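Local coordinates for catechol O-methyltransferase (Mycobacterium tuberculosis, PDB 6JCL), which catalyses the cation-dependent transfer of a methyl group from S-adenosyl-L-methionine to one hydroxyl of catechol-like compounds, leaving S-adenosyl-L-homocysteine, at residues V64-T69 and F73-L78; V100-L105 and V114-G119; P120-L125 and K142-A147; A202-T205 and G210-G213. All blocks are in the same frame, centred on the assembly; numbering follows the deposited sequence.

Contact 1 (V64-T69 and F73-L78). With SAH (S-adenosyl-L-homocysteine), chain I.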
loop_
_atom_site.group_PDB
_atom_site.type_symbol
_atom_site.label_atom_id
_atom_site.label_comp_id
_atom_site.label_asym_id
_atom_site.label_seq_id
_atom_site.Cartn_x
_atom_site.Cartn_y
_atom_site.Cartn_z
ATOM N N VAL A 64 -17.685 -1.193 1.774
ATOM C CA VAL A 64 -16.519 -0.955 2.613
ATOM C C VAL A 64 -16.969 -0.899 4.063
ATOM O O VAL A 64 -18.011 -0.312 4.371
ATOM C CB VAL A 64 -15.789 0.346 2.223
ATOM C CG1 VAL A 64 -14.533 0.537 3.095
ATOM C CG2 VAL A 64 -15.446 0.323 0.733
ATOM N N LEU A 65 -16.215 -1.550 4.941
ATOM C CA LEU A 65 -16.456 -1.515 6.378
ATOM C C LEU A 65 -15.291 -0.794 7.044
ATOM O O LEU A 65 -14.130 -1.122 6.790
ATOM C CB LEU A 65 -16.610 -2.924 6.954
ATOM C CG LEU A 65 -16.647 -3.038 8.486
ATOM C CD1 LEU A 65 -17.884 -2.316 9.060
ATOM C CD2 LEU A 65 -16.663 -4.508 8.887
ATOM N N GLU A 66 -15.593 0.208 7.853
ATOM C CA GLU A 66 -14.580 0.895 8.645
ATOM C C GLU A 66 -14.947 0.817 10.121
ATOM O O GLU A 66 -16.114 0.987 10.501
ATOM C CB GLU A 66 -14.427 2.344 8.220
ATOM C CG GLU A 66 -13.537 3.159 9.173
ATOM C CD GLU A 66 -13.425 4.588 8.691
ATOM O OE1 GLU A 66 -14.442 5.310 8.795
ATOM O OE2 GLU A 66 -12.346 4.972 8.174
ATOM N N ILE A 67 -13.956 0.520 10.951
ATOM C CA ILE A 67 -14.158 0.448 12.392
ATOM C C ILE A 67 -13.304 1.552 13.012
ATOM O O ILE A 67 -12.068 1.476 12.991
ATOM C CB ILE A 67 -13.805 -0.939 12.945
ATOM C CG1 ILE A 67 -14.453 -2.020 12.057
ATOM C CG2 ILE A 67 -14.316 -1.090 14.369
ATOM C CD1 ILE A 67 -14.206 -3.460 12.531
ATOM N N GLY A 68 -13.959 2.591 13.536
ATOM C CA GLY A 68 -13.288 3.746 14.118
ATOM C C GLY A 68 -13.384 4.969 13.221
ATOM O O GLY A 68 -12.506 5.195 12.390
ATOM N N THR A 69 -14.435 5.771 13.391
ATOM C CA THR A 69 -14.738 6.863 12.466
ATOM C C THR A 69 -14.028 8.161 12.820
ATOM O O THR A 69 -13.575 8.886 11.922
ATOM C CB THR A 69 -16.254 7.113 12.444
ATOM O OG1 THR A 69 -16.945 5.869 12.260
ATOM C CG2 THR A 69 -16.653 8.067 11.301
ATOM N N PHE A 73 -12.433 11.504 8.586
ATOM C CA PHE A 73 -11.418 11.850 7.597
ATOM C C PHE A 73 -11.040 10.626 6.759
ATOM O O PHE A 73 -11.080 10.669 5.519
ATOM C CB PHE A 73 -10.202 12.460 8.316
ATOM C CG PHE A 73 -9.162 13.054 7.405
ATOM C CD1 PHE A 73 -8.118 12.277 6.906
ATOM C CD2 PHE A 73 -9.196 14.399 7.076
ATOM C CE1 PHE A 73 -7.124 12.842 6.057
ATOM C CE2 PHE A 73 -8.225 14.961 6.243
ATOM C CZ PHE A 73 -7.187 14.172 5.738
ATOM N N SER A 74 -10.703 9.508 7.419
ATOM C CA SER A 74 -10.443 8.277 6.669
ATOM C C SER A 74 -11.688 7.833 5.897
ATOM O O SER A 74 -11.588 7.338 4.769
ATOM C CB SER A 74 -9.972 7.161 7.611
ATOM O OG SER A 74 -10.902 6.941 8.661
ATOM N N THR A 75 -12.869 8.038 6.486
ATOM C CA THR A 75 -14.135 7.643 5.867
ATOM C C THR A 75 -14.380 8.372 4.552
ATOM O O THR A 75 -14.848 7.768 3.577
ATOM C CB THR A 75 -15.269 7.937 6.839
ATOM O OG1 THR A 75 -14.828 7.660 8.181
ATOM C CG2 THR A 75 -16.502 7.097 6.488
ATOM N N ILE A 76 -14.100 9.677 4.524
ATOM C CA ILE A 76 -14.266 10.458 3.306
ATOM C C ILE A 76 -13.419 9.869 2.186
ATOM O O ILE A 76 -13.890 9.698 1.055
ATOM C CB ILE A 76 -13.903 11.937 3.565
ATOM C CG1 ILE A 76 -14.998 12.629 4.396
ATOM C CG2 ILE A 76 -13.681 12.666 2.242
ATOM C CD1 ILE A 76 -14.564 13.995 5.010
ATOM N N TRP A 77 -12.155 9.551 2.486
ATOM C CA TRP A 77 -11.259 8.966 1.491
ATOM C C TRP A 77 -11.764 7.609 1.009
ATOM O O TRP A 77 -11.728 7.310 -0.194
ATOM C CB TRP A 77 -9.867 8.821 2.097
ATOM C CG TRP A 77 -9.062 10.099 2.187
ATOM C CD1 TRP A 77 -8.662 10.742 3.331
ATOM C CD2 TRP A 77 -8.516 10.853 1.090
ATOM N NE1 TRP A 77 -7.891 11.848 3.006
ATOM C CE2 TRP A 77 -7.774 11.924 1.644
ATOM C CE3 TRP A 77 -8.561 10.710 -0.304
ATOM C CZ2 TRP A 77 -7.101 12.861 0.851
ATOM C CZ3 TRP A 77 -7.895 11.654 -1.100
ATOM C CH2 TRP A 77 -7.182 12.720 -0.512
ATOM N N LEU A 78 -12.241 6.771 1.929
ATOM C CA LEU A 78 -12.781 5.479 1.514
ATOM C C LEU A 78 -13.997 5.666 0.621
ATOM O O LEU A 78 -14.132 4.993 -0.408
ATOM C CB LEU A 78 -13.152 4.645 2.742
ATOM C CG LEU A 78 -11.937 4.112 3.485
ATOM C CD1 LEU A 78 -12.363 3.573 4.858
ATOM C CD2 LEU A 78 -11.259 3.035 2.644
HETATM N N SAH I . -10.134 6.335 11.314
HETATM C CA SAH I . -10.115 7.728 11.788
HETATM C CB SAH I . -9.521 7.785 13.192
HETATM C CG SAH I . -10.177 6.838 14.194
HETATM S SD SAH I . -9.629 7.254 15.870
HETATM C C SAH I . -9.325 8.621 10.842
HETATM O O SAH I . -9.771 9.698 10.429
HETATM O OXT SAH I . -8.229 8.236 10.454
HETATM C "C5'" SAH I . -10.394 5.845 16.709
HETATM C "C4'" SAH I . -11.914 5.963 16.852
HETATM O "O4'" SAH I . -12.395 4.723 17.331
HETATM C "C3'" SAH I . -12.389 7.008 17.871
HETATM O "O3'" SAH I . -13.333 7.867 17.233
HETATM C "C2'" SAH I . -13.057 6.207 18.976
HETATM O "O2'" SAH I . -14.122 6.886 19.632
HETATM C "C1'" SAH I . -13.470 4.942 18.219
HETATM N N9 SAH I . -13.700 3.756 19.057
HETATM C C8 SAH I . -12.981 3.376 20.173
HETATM N N7 SAH I . -13.522 2.226 20.630
HETATM C C5 SAH I . -14.552 1.874 19.818
HETATM C C6 SAH I . -15.439 0.799 19.855
HETATM N N6 SAH I . -15.371 -0.134 20.811
HETATM N N1 SAH I . -16.394 0.709 18.870
HETATM C C2 SAH I . -16.496 1.681 17.886
HETATM N N3 SAH I . -15.628 2.752 17.859
HETATM C C4 SAH I . -14.670 2.831 18.827
#
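A buried strand-to-helix contact in the first beta-alpha-beta unit of the Rossmann-like, class I methyltransferase fold brings E66 of strand 63-67 against S74 and T75 on the first turn of helix 73-82. The two elements run almost antiparallel, at 171°, as expected within such a unit, and the glycine-rich loop between them cradles the amino acid end of S-adenosyl-L-homocysteine. E66 illustrates how a buried carboxylate can organise such a loop. Its CG stands anti to the backbone N (chi1 171°) and the chain runs out straight, which carries the carboxylate across to the helix. There the two oxygens divide the work: OE1 accepts a very short bond of 2.5 Å from T75 OG1 and is also bonded to T90, while OE2 accepts an equally short one, 2.5 Å, from S74 OG. With both oxygens engaged, the group's rotation is fixed, and its negative charge, one shell behind the ligand ammonium, would be expected to polarise S74 OG as an acceptor. Farther from the ligand, L78 CD1 lies 3.6 Å from E66 OE2 and also packs on V64 CG1, 4.1 Å from it. At the backbone angles of G68 a side chain would run into the preceding carbonyl O and crowd ligand O4'. T69 turns CG2 to T75, while its hydroxyl is bonded to T90. At the ligand itself, S74 N donates to the carboxylate O of S-adenosyl-L-homocysteine, and the ligand's amino N reaches G68 O and S74 OG, each at 2.8 Å.

Contact 2 (V100-L105 and V114-G119)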
loop_
_atom_site.group_PDB
_atom_site.type_symbol
_atom_site.label_atom_id
_atom_site.label_comp_id
_atom_site.label_asym_id
_atom_site.label_seq_id
_atom_site.Cartn_x
_atom_site.Cartn_y
_atom_site.Cartn_z
ATOM N N VAL A 100 -20.083 14.801 14.474
ATOM C CA VAL A 100 -19.100 15.560 13.704
ATOM C C VAL A 100 -18.829 14.885 12.368
ATOM O O VAL A 100 -18.766 15.550 11.325
ATOM C CB VAL A 100 -17.811 15.737 14.528
ATOM C CG1 VAL A 100 -16.675 16.311 13.657
ATOM C CG2 VAL A 100 -18.076 16.620 15.730
ATOM N N ALA A 101 -18.654 13.555 12.378
ATOM C CA ALA A 101 -18.364 12.825 11.146
ATOM C C ALA A 101 -19.494 12.961 10.132
ATOM O O ALA A 101 -19.244 13.093 8.926
ATOM C CB ALA A 101 -18.096 11.347 11.448
ATOM N N ARG A 102 -20.748 12.911 10.590
ATOM C CA ARG A 102 -21.858 13.041 9.658
ATOM C C ARG A 102 -21.848 14.408 8.989
ATOM O O ARG A 102 -22.067 14.519 7.774
ATOM C CB ARG A 102 -23.171 12.787 10.393
ATOM C CG ARG A 102 -23.384 11.300 10.688
ATOM C CD ARG A 102 -24.663 11.078 11.470
ATOM N NE ARG A 102 -24.894 9.660 11.733
ATOM C CZ ARG A 102 -25.389 9.191 12.872
ATOM N NH1 ARG A 102 -25.697 10.029 13.853
ATOM N NH2 ARG A 102 -25.579 7.887 13.032
ATOM N N VAL A 103 -21.574 15.463 9.759
ATOM C CA VAL A 103 -21.445 16.791 9.154
ATOM C C VAL A 103 -20.303 16.811 8.141
ATOM O O VAL A 103 -20.433 17.381 7.044
ATOM C CB VAL A 103 -21.251 17.860 10.251
ATOM C CG1 VAL A 103 -20.897 19.205 9.625
ATOM C CG2 VAL A 103 -22.503 17.983 11.110
ATOM N N ASN A 104 -19.165 16.202 8.492
ATOM C CA ASN A 104 -18.006 16.233 7.607
ATOM C C ASN A 104 -18.261 15.458 6.316
ATOM O O ASN A 104 -17.838 15.890 5.235
ATOM C CB ASN A 104 -16.780 15.680 8.337
ATOM C CG ASN A 104 -16.234 16.658 9.355
ATOM O OD1 ASN A 104 -16.551 17.850 9.317
ATOM N ND2 ASN A 104 -15.415 16.165 10.275
ATOM N N LEU A 105 -18.949 14.314 6.414
ATOM C CA LEU A 105 -19.264 13.510 5.234
ATOM C C LEU A 105 -20.197 14.264 4.295
ATOM O O LEU A 105 -20.055 14.202 3.066
ATOM C CB LEU A 105 -19.912 12.193 5.667
ATOM C CG LEU A 105 -18.979 11.267 6.437
ATOM C CD1 LEU A 105 -19.805 10.306 7.297
ATOM C CD2 LEU A 105 -18.106 10.534 5.449
ATOM N N VAL A 114 -22.550 6.787 2.813
ATOM C CA VAL A 114 -21.931 6.408 4.083
ATOM C C VAL A 114 -22.997 6.335 5.165
ATOM O O VAL A 114 -23.820 7.249 5.299
ATOM C CB VAL A 114 -20.823 7.400 4.500
ATOM C CG1 VAL A 114 -20.164 6.954 5.817
ATOM C CG2 VAL A 114 -19.810 7.562 3.390
ATOM N N GLU A 115 -22.994 5.239 5.919
ATOM C CA GLU A 115 -23.788 5.111 7.134
ATOM C C GLU A 115 -22.835 5.047 8.317
ATOM O O GLU A 115 -21.969 4.166 8.369
ATOM C CB GLU A 115 -24.672 3.861 7.090
ATOM C CG GLU A 115 -25.624 3.740 8.258
ATOM C CD GLU A 115 -26.430 2.454 8.219
ATOM O OE1 GLU A 115 -25.983 1.491 7.558
ATOM O OE2 GLU A 115 -27.517 2.410 8.834
ATOM N N VAL A 116 -22.997 5.971 9.259
ATOM C CA VAL A 116 -22.310 5.908 10.545
ATOM C C VAL A 116 -23.217 5.155 11.513
ATOM O O VAL A 116 -24.361 5.564 11.763
ATOM C CB VAL A 116 -21.975 7.316 11.068
ATOM C CG1 VAL A 116 -21.109 7.258 12.332
ATOM C CG2 VAL A 116 -21.284 8.150 9.981
ATOM N N VAL A 117 -22.725 4.043 12.043
ATOM C CA VAL A 117 -23.495 3.184 12.937
ATOM C C VAL A 117 -22.925 3.396 14.325
ATOM O O VAL A 117 -21.749 3.102 14.563
ATOM C CB VAL A 117 -23.398 1.707 12.524
ATOM C CG1 VAL A 117 -24.081 0.798 13.546
ATOM C CG2 VAL A 117 -23.964 1.508 11.136
ATOM N N VAL A 118 -23.752 3.887 15.247
ATOM C CA VAL A 118 -23.251 4.332 16.540
ATOM C C VAL A 118 -23.383 3.211 17.558
ATOM O O VAL A 118 -24.452 2.599 17.698
ATOM C CB VAL A 118 -23.990 5.593 17.010
ATOM C CG1 VAL A 118 -23.469 6.053 18.364
ATOM C CG2 VAL A 118 -23.818 6.699 15.970
ATOM N N GLY A 119 -22.303 2.972 18.295
ATOM C CA GLY A 119 -22.281 1.990 19.351
ATOM C C GLY A 119 -20.946 1.284 19.381
ATOM O O GLY A 119 -20.140 1.403 18.454
HETATM O O HOH W 1 -25.052 8.191 9.129
#
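R102 reaches from helix 95-107 over V116 to the outer edge of strand 114-118. From CB, CG departs anti to the carbonyl carbon (chi1 -75°), and the chain then stays extended to NE. CG rests 3.9 Å from V116 CG2, so the aliphatic part of the arginine lies obliquely on the valine. Farther out, NE is 3.8 Å from V116 CB and gives its hydrogen to a water, which V116 N also reaches as donor, at 3.0 Å. NH2 completes the grip with a bond of 2.9 Å to V116 O; the donor stands 38° above the carbonyl plane, and the N-H...O angle is a modest 146°. This suits the last strand on its side of the Rossmann-like sheet: E115 and V117 pair with strand 87-92, whereas the N and O of V116 face outward, and here an arginine and a water take them up. R102 NH2 also meets V118 CG2 at 3.6 Å. NH1 has a weak, long ion pair with E99. One turn further along the helix, L105 points inward. Its CD1 rests on V114 CG1 and V116 CG2 together, 3.7 Å from each, and CD2 spreads over both methyls of V114, beside T75 and I76 of helix 73-82.

Contact 3 (P120-L125 and K142-A147). With SAH (S-adenosyl-L-homocysteine), chain I.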
loop_
_atom_site.group_PDB
_atom_site.type_symbol
_atom_site.label_atom_id
_atom_site.label_comp_id
_atom_site.label_asym_id
_atom_site.label_seq_id
_atom_site.Cartn_x
_atom_site.Cartn_y
_atom_site.Cartn_z
ATOM N N PRO A 120 -20.684 0.529 20.446
ATOM C CA PRO A 120 -19.460 -0.283 20.482
ATOM C C PRO A 120 -19.477 -1.292 19.341
ATOM O O PRO A 120 -20.465 -1.998 19.129
ATOM C CB PRO A 120 -19.521 -0.973 21.857
ATOM C CG PRO A 120 -20.652 -0.294 22.614
ATOM C CD PRO A 120 -21.594 0.225 21.560
ATOM N N ALA A 121 -18.362 -1.365 18.613
ATOM C CA ALA A 121 -18.310 -2.198 17.413
ATOM C C ALA A 121 -18.586 -3.669 17.708
ATOM O O ALA A 121 -19.139 -4.366 16.853
ATOM C CB ALA A 121 -16.958 -2.046 16.715
ATOM N N LEU A 122 -18.182 -4.173 18.876
ATOM C CA LEU A 122 -18.471 -5.567 19.193
ATOM C C LEU A 122 -19.965 -5.830 19.273
ATOM O O LEU A 122 -20.396 -6.980 19.097
ATOM C CB LEU A 122 -17.817 -5.957 20.523
ATOM C CG LEU A 122 -16.290 -6.152 20.527
ATOM C CD1 LEU A 122 -15.792 -6.425 21.941
ATOM C CD2 LEU A 122 -15.879 -7.267 19.580
ATOM N N ASP A 123 -20.761 -4.798 19.566
ATOM C CA ASP A 123 -22.208 -4.938 19.639
ATOM C C ASP A 123 -22.899 -4.671 18.313
ATOM O O ASP A 123 -23.983 -5.217 18.080
ATOM C CB ASP A 123 -22.780 -3.996 20.700
ATOM C CG ASP A 123 -22.224 -4.277 22.082
ATOM O OD1 ASP A 123 -21.867 -5.448 22.355
ATOM O OD2 ASP A 123 -22.138 -3.328 22.890
ATOM N N THR A 124 -22.323 -3.826 17.454
ATOM C CA THR A 124 -22.994 -3.501 16.198
ATOM C C THR A 124 -22.566 -4.404 15.044
ATOM O O THR A 124 -23.382 -4.675 14.157
ATOM C CB THR A 124 -22.761 -2.031 15.813
ATOM O OG1 THR A 124 -21.357 -1.764 15.705
ATOM C CG2 THR A 124 -23.388 -1.097 16.853
ATOM N N LEU A 125 -21.323 -4.898 15.051
ATOM C CA LEU A 125 -20.872 -5.824 14.011
ATOM C C LEU A 125 -21.817 -7.000 13.778
ATOM O O LEU A 125 -22.027 -7.349 12.603
ATOM C CB LEU A 125 -19.457 -6.336 14.342
ATOM C CG LEU A 125 -18.329 -5.370 13.955
ATOM C CD1 LEU A 125 -17.003 -5.679 14.669
ATOM C CD2 LEU A 125 -18.112 -5.343 12.436
ATOM N N LYS A 142 -7.556 -0.545 20.137
ATOM C CA LYS A 142 -6.567 -1.497 19.632
ATOM C C LYS A 142 -6.675 -2.869 20.286
ATOM O O LYS A 142 -6.325 -3.875 19.650
ATOM C CB LYS A 142 -5.143 -0.960 19.823
ATOM C CG LYS A 142 -4.922 0.415 19.191
ATOM C CD LYS A 142 -5.395 0.476 17.731
ATOM C CE LYS A 142 -4.836 1.707 17.020
ATOM N NZ LYS A 142 -5.585 1.957 15.750
ATOM N N GLU A 143 -7.110 -2.938 21.551
ATOM C CA GLU A 143 -7.228 -4.248 22.192
ATOM C C GLU A 143 -8.258 -5.133 21.505
ATOM O O GLU A 143 -8.241 -6.351 21.715
ATOM C CB GLU A 143 -7.554 -4.112 23.684
ATOM C CG GLU A 143 -6.324 -3.835 24.565
ATOM C CD GLU A 143 -5.883 -5.049 25.398
ATOM O OE1 GLU A 143 -5.875 -6.191 24.879
ATOM O OE2 GLU A 143 -5.542 -4.856 26.587
ATOM N N ASN A 144 -9.127 -4.573 20.665
ATOM C CA ASN A 144 -10.070 -5.409 19.935
ATOM C C ASN A 144 -9.696 -5.602 18.472
ATOM O O ASN A 144 -10.504 -6.143 17.707
ATOM C CB ASN A 144 -11.478 -4.826 20.039
ATOM C CG ASN A 144 -12.230 -5.354 21.244
ATOM O OD1 ASN A 144 -12.206 -6.559 21.536
ATOM N ND2 ASN A 144 -12.915 -4.464 21.943
ATOM N N ASN A 145 -8.483 -5.209 18.060
ATOM C CA ASN A 145 -8.060 -5.498 16.688
ATOM C C ASN A 145 -8.359 -6.952 16.316
ATOM O O ASN A 145 -8.922 -7.239 15.257
ATOM C CB ASN A 145 -6.562 -5.275 16.521
ATOM C CG ASN A 145 -6.163 -3.839 16.274
ATOM O OD1 ASN A 145 -6.975 -2.927 16.071
ATOM N ND2 ASN A 145 -4.857 -3.625 16.337
ATOM N N VAL A 146 -7.964 -7.889 17.178
ATOM C CA VAL A 146 -8.065 -9.307 16.839
ATOM C C VAL A 146 -9.524 -9.722 16.678
ATOM O O VAL A 146 -9.879 -10.416 15.718
ATOM C CB VAL A 146 -7.335 -10.159 17.893
ATOM C CG1 VAL A 146 -7.806 -11.605 17.850
ATOM C CG2 VAL A 146 -5.827 -10.077 17.658
ATOM N N ALA A 147 -10.394 -9.302 17.607
ATOM C CA ALA A 147 -11.827 -9.563 17.439
ATOM C C ALA A 147 -12.370 -8.936 16.153
ATOM O O ALA A 147 -13.170 -9.565 15.435
ATOM C CB ALA A 147 -12.602 -9.023 18.636
HETATM N N SAH I . -10.134 6.335 11.314
HETATM C CA SAH I . -10.115 7.728 11.788
HETATM C CB SAH I . -9.521 7.785 13.192
HETATM C CG SAH I . -10.177 6.838 14.194
HETATM S SD SAH I . -9.629 7.254 15.870
HETATM C C SAH I . -9.325 8.621 10.842
HETATM O O SAH I . -9.771 9.698 10.429
HETATM O OXT SAH I . -8.229 8.236 10.454
HETATM C "C5'" SAH I . -10.394 5.845 16.709
HETATM C "C4'" SAH I . -11.914 5.963 16.852
HETATM O "O4'" SAH I . -12.395 4.723 17.331
HETATM C "C3'" SAH I . -12.389 7.008 17.871
HETATM O "O3'" SAH I . -13.333 7.867 17.233
HETATM C "C2'" SAH I . -13.057 6.207 18.976
HETATM O "O2'" SAH I . -14.122 6.886 19.632
HETATM C "C1'" SAH I . -13.470 4.942 18.219
HETATM N N9 SAH I . -13.700 3.756 19.057
HETATM C C8 SAH I . -12.981 3.376 20.173
HETATM N N7 SAH I . -13.522 2.226 20.630
HETATM C C5 SAH I . -14.552 1.874 19.818
HETATM C C6 SAH I . -15.439 0.799 19.855
HETATM N N6 SAH I . -15.371 -0.134 20.811
HETATM N N1 SAH I . -16.394 0.709 18.870
HETATM C C2 SAH I . -16.496 1.681 17.886
HETATM N N3 SAH I . -15.628 2.752 17.859
HETATM C C4 SAH I . -14.670 2.831 18.827
#
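The adenine end of the S-adenosyl-L-homocysteine pocket is the setting in which L122, on the short helix 121-124, meets N144 and A147 at the start of helix 145-155. L122 bridges the two with its forked tip. A chi1 of -74° turns CG away from the residue's own carbonyl and sends the branch towards helix 145-155: CD1 approaches the amide of N144, 3.5 Å from ND2 and 3.6 Å from OD1, while CD2 packs on A147 CB at 3.8 Å. With no hydrogen bond across it, this small surface contact rests on van der Waals contact alone. The amide end of N144 is oriented from elsewhere, ND2 being bonded to D141, a residue inferred to bind the cosubstrate. Next to L122, the backbone reads the base: A121 N donates to ligand N1 over 2.9 Å, and P120 CA lies 3.6 Å from the same nitrogen. The turn that presents A121 N is held by P120 O, which accepts from both D123 N and T124 N. Behind it, A121 packs on I67 of strand 63-67 and L91 of strand 87-92, and Y148 of helix 145-155 receives A121, L122 and L125 together.

Contact 4 (A202-T205 and G210-G213)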
loop_
_atom_site.group_PDB
_atom_site.type_symbol
_atom_site.label_atom_id
_atom_site.label_comp_id
_atom_site.label_asym_id
_atom_site.label_seq_id
_atom_site.Cartn_x
_atom_site.Cartn_y
_atom_site.Cartn_z
ATOM N N ALA A 202 3.215 -6.242 6.462
ATOM C CA ALA A 202 3.144 -5.014 7.252
ATOM C C ALA A 202 4.235 -4.074 6.778
ATOM O O ALA A 202 5.384 -4.496 6.583
ATOM C CB ALA A 202 3.286 -5.290 8.766
ATOM N N ILE A 203 3.862 -2.825 6.547
ATOM C CA ILE A 203 4.770 -1.818 6.010
ATOM C C ILE A 203 4.993 -0.761 7.080
ATOM O O ILE A 203 4.037 -0.099 7.522
ATOM C CB ILE A 203 4.215 -1.179 4.727
ATOM C CG1 ILE A 203 3.972 -2.264 3.652
ATOM C CG2 ILE A 203 5.177 -0.106 4.218
ATOM C CD1 ILE A 203 5.211 -3.072 3.305
ATOM N N GLN A 204 6.257 -0.563 7.462
ATOM C CA GLN A 204 6.590 0.535 8.368
ATOM C C GLN A 204 6.598 1.860 7.620
ATOM O O GLN A 204 7.150 1.954 6.523
ATOM C CB GLN A 204 7.974 0.324 8.975
ATOM C CG GLN A 204 8.165 -1.046 9.623
ATOM C CD GLN A 204 9.520 -1.148 10.309
ATOM O OE1 GLN A 204 9.822 -0.354 11.221
ATOM N NE2 GLN A 204 10.351 -2.079 9.857
ATOM N N THR A 205 6.014 2.897 8.238
ATOM C CA THR A 205 5.890 4.198 7.587
ATOM C C THR A 205 6.451 5.291 8.477
ATOM O O THR A 205 6.554 5.141 9.699
ATOM C CB THR A 205 4.436 4.547 7.238
ATOM O OG1 THR A 205 3.641 4.645 8.430
ATOM C CG2 THR A 205 3.847 3.479 6.296
ATOM N N GLY A 210 4.879 10.391 12.420
ATOM C CA GLY A 210 5.957 9.677 13.094
ATOM C C GLY A 210 6.107 8.259 12.578
ATOM O O GLY A 210 5.490 7.854 11.588
ATOM N N TRP A 211 6.940 7.485 13.284
ATOM C CA TRP A 211 7.251 6.114 12.856
ATOM C C TRP A 211 6.131 5.177 13.293
ATOM O O TRP A 211 5.909 4.967 14.492
ATOM C CB TRP A 211 8.608 5.699 13.427
ATOM C CG TRP A 211 9.007 4.267 13.189
ATOM C CD1 TRP A 211 8.569 3.425 12.188
ATOM C CD2 TRP A 211 9.941 3.520 13.971
ATOM N NE1 TRP A 211 9.177 2.185 12.329
ATOM C CE2 TRP A 211 10.016 2.225 13.413
ATOM C CE3 TRP A 211 10.725 3.823 15.098
ATOM C CZ2 TRP A 211 10.845 1.225 13.945
ATOM C CZ3 TRP A 211 11.545 2.826 15.634
ATOM C CH2 TRP A 211 11.599 1.541 15.053
ATOM N N ASP A 212 5.394 4.638 12.321
ATOM C CA ASP A 212 4.302 3.726 12.647
ATOM C C ASP A 212 4.184 2.769 11.468
ATOM O O ASP A 212 5.206 2.408 10.896
ATOM C CB ASP A 212 3.020 4.517 12.943
ATOM C CG ASP A 212 2.053 3.769 13.864
ATOM O OD1 ASP A 212 2.216 2.551 14.052
ATOM O OD2 ASP A 212 1.127 4.407 14.419
ATOM N N GLY A 213 2.991 2.333 11.103
ATOM C CA GLY A 213 2.891 1.414 9.987
ATOM C C GLY A 213 1.537 0.757 9.974
ATOM O O GLY A 213 0.702 0.980 10.857
HETATM O O HOH W 2 3.540 7.025 9.849
#
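Q204 and W211 lie side by side and point the same way at the turn end of a beta hairpin, strands 198-206 and 212-219, at the edge of this chain's sheet. Amide and indole are nearly coplanar, 30° apart. W211 NE1 donates to Q204 OE1 over 2.8 Å, with the nitrogen in the carbonyl plane, on a lone pair, and the oxygen close to the ring plane; CZ2 brushes the same oxygen at 3.3 Å. A chi1 of 174° points the W211 ring away from its own N and back alongside the glutamine. The indole thereby holds one end of the amide, and the other is taken by the second subunit, where D13 and P9 both accept from Q204 NE2. The sheet itself continues across the dimer interface, because T205 pairs antiparallel with a strand of that subunit.

Within the hairpin, T205 and D212 form a hydrogen-bonded pair, T205 N to D212 O at 2.8 Å and D212 N to T205 O at 2.9 Å. Q204 faces G213 as a non-hydrogen-bonded pair, 4.1 Å between CA atoms. The lack of a side chain on G213 allows this close approach: I203 O lies 3.1 Å from G213 CA, where a CB would clash with it. The side chains of T205 and D212 leave by the face of the sheet away from Q204. D212 makes a salt bridge to R169 and a hydrogen bond to N166, a metal ligand, and so is placed to position it from the second shell. T205 OG1 is linked through a water to the turn: the water lies 2.8 Å from that hydroxyl and donates to G210 O at 2.7 Å.

Overall arrangement
Contacts 1, 2 and 4 all reach one sheet, and contacts 1 and 3 share one ligand. Contact 1, near the chain's centre, holds the amino acid end of S-adenosyl-L-homocysteine, and contact 3, about 15 Å away between centres, holds its adenine; I67 packs on A121 to join them. Contact 2 packs directly against contact 1, their centres about 10 Å apart, with T69 CG2 3.6 Å from A101 CB, and its strand runs straight into the helix of contact 3. Contact 4 lies on the opposite side of the chain's centre from contact 2, centres about 27 Å apart, at the dimer interface. It is tied to the metal site through D212 and its partner N166.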